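Local coordinates for protein putative NADH-flavin reductase (PDB 3H2S) that binds NADPH in a Rossmann-type fold and probably acts as an NAD(P)H-dependent oxidoreductase, possibly reducing flavin, at residues 4-9 with 28-33. Residues are numbered along the deposited sequence; the frame is centred on the assembly and turned at random.
With NDP (NADPH dihydro-nicotinamide-adenine-dinucleotide phosphate), chain C.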
# COMPACT_ATOMS: atom_id res chain seq x y z
N ALA A 4 -14.35 -13.77 6.42
CA ALA A 4 -13.38 -13.38 7.45
C ALA A 4 -13.64 -11.94 7.86
O ALA A 4 -13.76 -11.07 7.00
CB ALA A 4 -11.95 -13.53 6.92
N VAL A 5 -13.75 -11.69 9.16
CA VAL A 5 -13.95 -10.33 9.65
C VAL A 5 -12.71 -9.86 10.41
O VAL A 5 -12.35 -10.43 11.46
CB VAL A 5 -15.20 -10.23 10.54
CG1 VAL A 5 -15.38 -8.80 11.07
CG2 VAL A 5 -16.43 -10.73 9.79
N LEU A 6 -12.03 -8.86 9.86
CA LEU A 6 -10.90 -8.25 10.55
C LEU A 6 -11.42 -7.16 11.49
O LEU A 6 -12.33 -6.43 11.13
CB LEU A 6 -9.92 -7.65 9.55
CG LEU A 6 -8.87 -8.51 8.83
CD1 LEU A 6 -9.31 -9.92 8.51
CD2 LEU A 6 -8.35 -7.78 7.58
N GLY A 7 -10.91 -7.12 12.71
CA GLY A 7 -11.48 -6.23 13.71
C GLY A 7 -12.88 -6.70 14.13
O GLY A 7 -13.73 -5.89 14.49
N ALA A 8 -13.04 -8.02 14.20
CA ALA A 8 -14.32 -8.65 14.56
C ALA A 8 -14.80 -8.33 15.99
O ALA A 8 -16.00 -8.34 16.25
CB ALA A 8 -14.23 -10.18 14.36
N THR A 9 -13.87 -8.00 16.88
CA THR A 9 -14.22 -7.66 18.27
C THR A 9 -14.58 -6.19 18.47
O THR A 9 -15.08 -5.80 19.54
CB THR A 9 -13.08 -8.03 19.25
OG1 THR A 9 -11.87 -7.39 18.84
CG2 THR A 9 -12.90 -9.55 19.27
N LEU A 28 -15.36 -16.27 10.13
CA LEU A 28 -14.05 -16.42 10.76
C LEU A 28 -13.63 -15.07 11.32
O LEU A 28 -13.42 -14.12 10.57
CB LEU A 28 -13.02 -16.90 9.74
CG LEU A 28 -11.61 -17.06 10.31
CD1 LEU A 28 -11.58 -18.07 11.46
CD2 LEU A 28 -10.61 -17.42 9.24
N ALA A 29 -13.60 -14.98 12.65
CA ALA A 29 -13.26 -13.73 13.34
C ALA A 29 -11.76 -13.69 13.60
O ALA A 29 -11.23 -14.56 14.28
CB ALA A 29 -14.00 -13.64 14.66
N VAL A 30 -11.08 -12.75 12.95
CA VAL A 30 -9.67 -12.56 13.18
C VAL A 30 -9.51 -11.60 14.35
O VAL A 30 -9.97 -10.46 14.30
CB VAL A 30 -9.00 -11.95 11.93
CG1 VAL A 30 -7.50 -11.78 12.15
CG2 VAL A 30 -9.31 -12.83 10.70
N VAL A 31 -8.85 -12.07 15.41
CA VAL A 31 -8.85 -11.35 16.68
C VAL A 31 -7.46 -11.37 17.31
O VAL A 31 -6.60 -12.15 16.91
CB VAL A 31 -9.88 -11.96 17.68
CG1 VAL A 31 -11.28 -11.97 17.06
CG2 VAL A 31 -9.46 -13.37 18.09
N ARG A 32 -7.23 -10.48 18.27
CA ARG A 32 -6.03 -10.56 19.09
C ARG A 32 -6.38 -10.90 20.53
O ARG A 32 -5.52 -11.31 21.30
CB ARG A 32 -5.25 -9.25 19.02
CG ARG A 32 -6.08 -8.03 19.37
CD ARG A 32 -5.21 -6.78 19.34
NE ARG A 32 -6.00 -5.60 19.69
CZ ARG A 32 -5.53 -4.37 19.74
NH1 ARG A 32 -4.24 -4.14 19.50
NH2 ARG A 32 -6.33 -3.37 20.08
N ASP A 33 -7.67 -10.81 20.86
CA ASP A 33 -8.13 -10.92 22.24
C ASP A 33 -9.20 -12.00 22.35
O ASP A 33 -10.40 -11.72 22.19
CB ASP A 33 -8.71 -9.57 22.70
CG ASP A 33 -9.11 -9.56 24.16
OD1 ASP A 33 -9.42 -10.64 24.71
OD2 ASP A 33 -9.15 -8.46 24.75
PA NDP C . -13.15 -0.23 17.11
O1A NDP C . -12.29 0.87 17.81
O2A NDP C . -14.38 -0.72 17.81
O5B NDP C . -11.92 -1.40 17.10
C5B NDP C . -11.79 -1.91 15.74
C4B NDP C . -10.98 -3.26 15.76
O4B NDP C . -9.61 -2.95 15.58
C3B NDP C . -11.05 -4.01 17.13
O3B NDP C . -11.48 -5.30 16.84
C2B NDP C . -9.54 -3.98 17.61
O2B NDP C . -9.11 -5.06 18.37
C1B NDP C . -8.85 -3.94 16.21
N9A NDP C . -7.48 -3.42 16.32
C8A NDP C . -7.16 -2.09 16.70
N7A NDP C . -5.85 -1.85 16.70
C5A NDP C . -5.27 -3.07 16.28
C6A NDP C . -3.92 -3.41 16.07
N6A NDP C . -2.97 -2.47 16.33
N1A NDP C . -3.60 -4.74 15.91
C2A NDP C . -4.63 -5.60 15.65
N3A NDP C . -5.98 -5.34 15.62
C4A NDP C . -6.27 -4.06 16.03
O3 NDP C . -13.57 0.59 15.83
PN NDP C . -14.91 1.04 15.04
O1N NDP C . -15.81 -0.20 14.88
O2N NDP C . -15.50 2.09 15.92
O5D NDP C . -14.56 1.56 13.53
C5D NDP C . -14.56 0.68 12.40
C4D NDP C . -14.22 1.53 11.16
O4D NDP C . -15.12 2.63 11.20
C3D NDP C . -12.78 2.10 11.04
O3D NDP C . -12.40 2.14 9.71
C2D NDP C . -12.98 3.52 11.68
O2D NDP C . -12.06 4.45 11.16
C1D NDP C . -14.40 3.83 11.08
N1N NDP C . -15.00 4.99 11.73
C2N NDP C . -15.18 6.17 10.90
C3N NDP C . -15.59 7.44 11.65
C7N NDP C . -16.25 8.42 10.70
O7N NDP C . -15.78 8.58 9.58
N7N NDP C . -17.26 9.24 11.18
C4N NDP C . -16.31 7.30 12.98
C5N NDP C . -15.80 6.18 13.85
C6N NDP C . -15.21 4.97 13.17
P2B NDP C . -9.47 -5.14 19.96
O1X NDP C . -11.01 -5.44 20.11
O2X NDP C . -8.79 -6.46 20.49
O3X NDP C . -9.08 -3.91 20.70
O HOH W 1 -8.60 -8.53 13.17
O HOH W 2 -10.94 -8.38 16.16
O HOH W 3 -9.65 -8.67 19.57
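Thr9 and Val31 meet by their methyls, with CG2 of Thr9 3.7 Å from CG1 of Val31, and the two side chains cross at about a right angle. A chi1 of 56° turns Thr9 OG1 to the NADPH while CG2 goes to Val31. This hydroxyl accepts a hydrogen bond from ribose O3B and gives a very short one to phosphate O1X. Replacing Thr9 with a valine is likely to deprive the 2'-phosphate and ribose O3B of their hydroxyl partner. Arg32 runs extended from CG to NE and grips the same phosphate: NE donates to O2X, and NH2 donates straight to O3X, at 180°. Adenine C5A lies over one face of the guanidinium, displaced toward the edge of that group. Leu6 and Val30 lie side by side, Leu6 CD1 3.6 Å from Val30 CG2. Ala8 CB presses tightly on Ala29 CB, at 3.5 Å. The parallel strands are joined by Val5 N to Leu28 O (2.8 Å) and Val30 N to Val5 O (3.0 Å). Beyond these bonds the strands part, and one water links Gly7 N to Val30 O. The pair forms the two strands of the first Rossmann beta-alpha-beta unit, linked by helix 11-22, which packs on Val5 and Ala8. Strand 65-68 flanks 2-6, and strand 46-49 flanks 26-31.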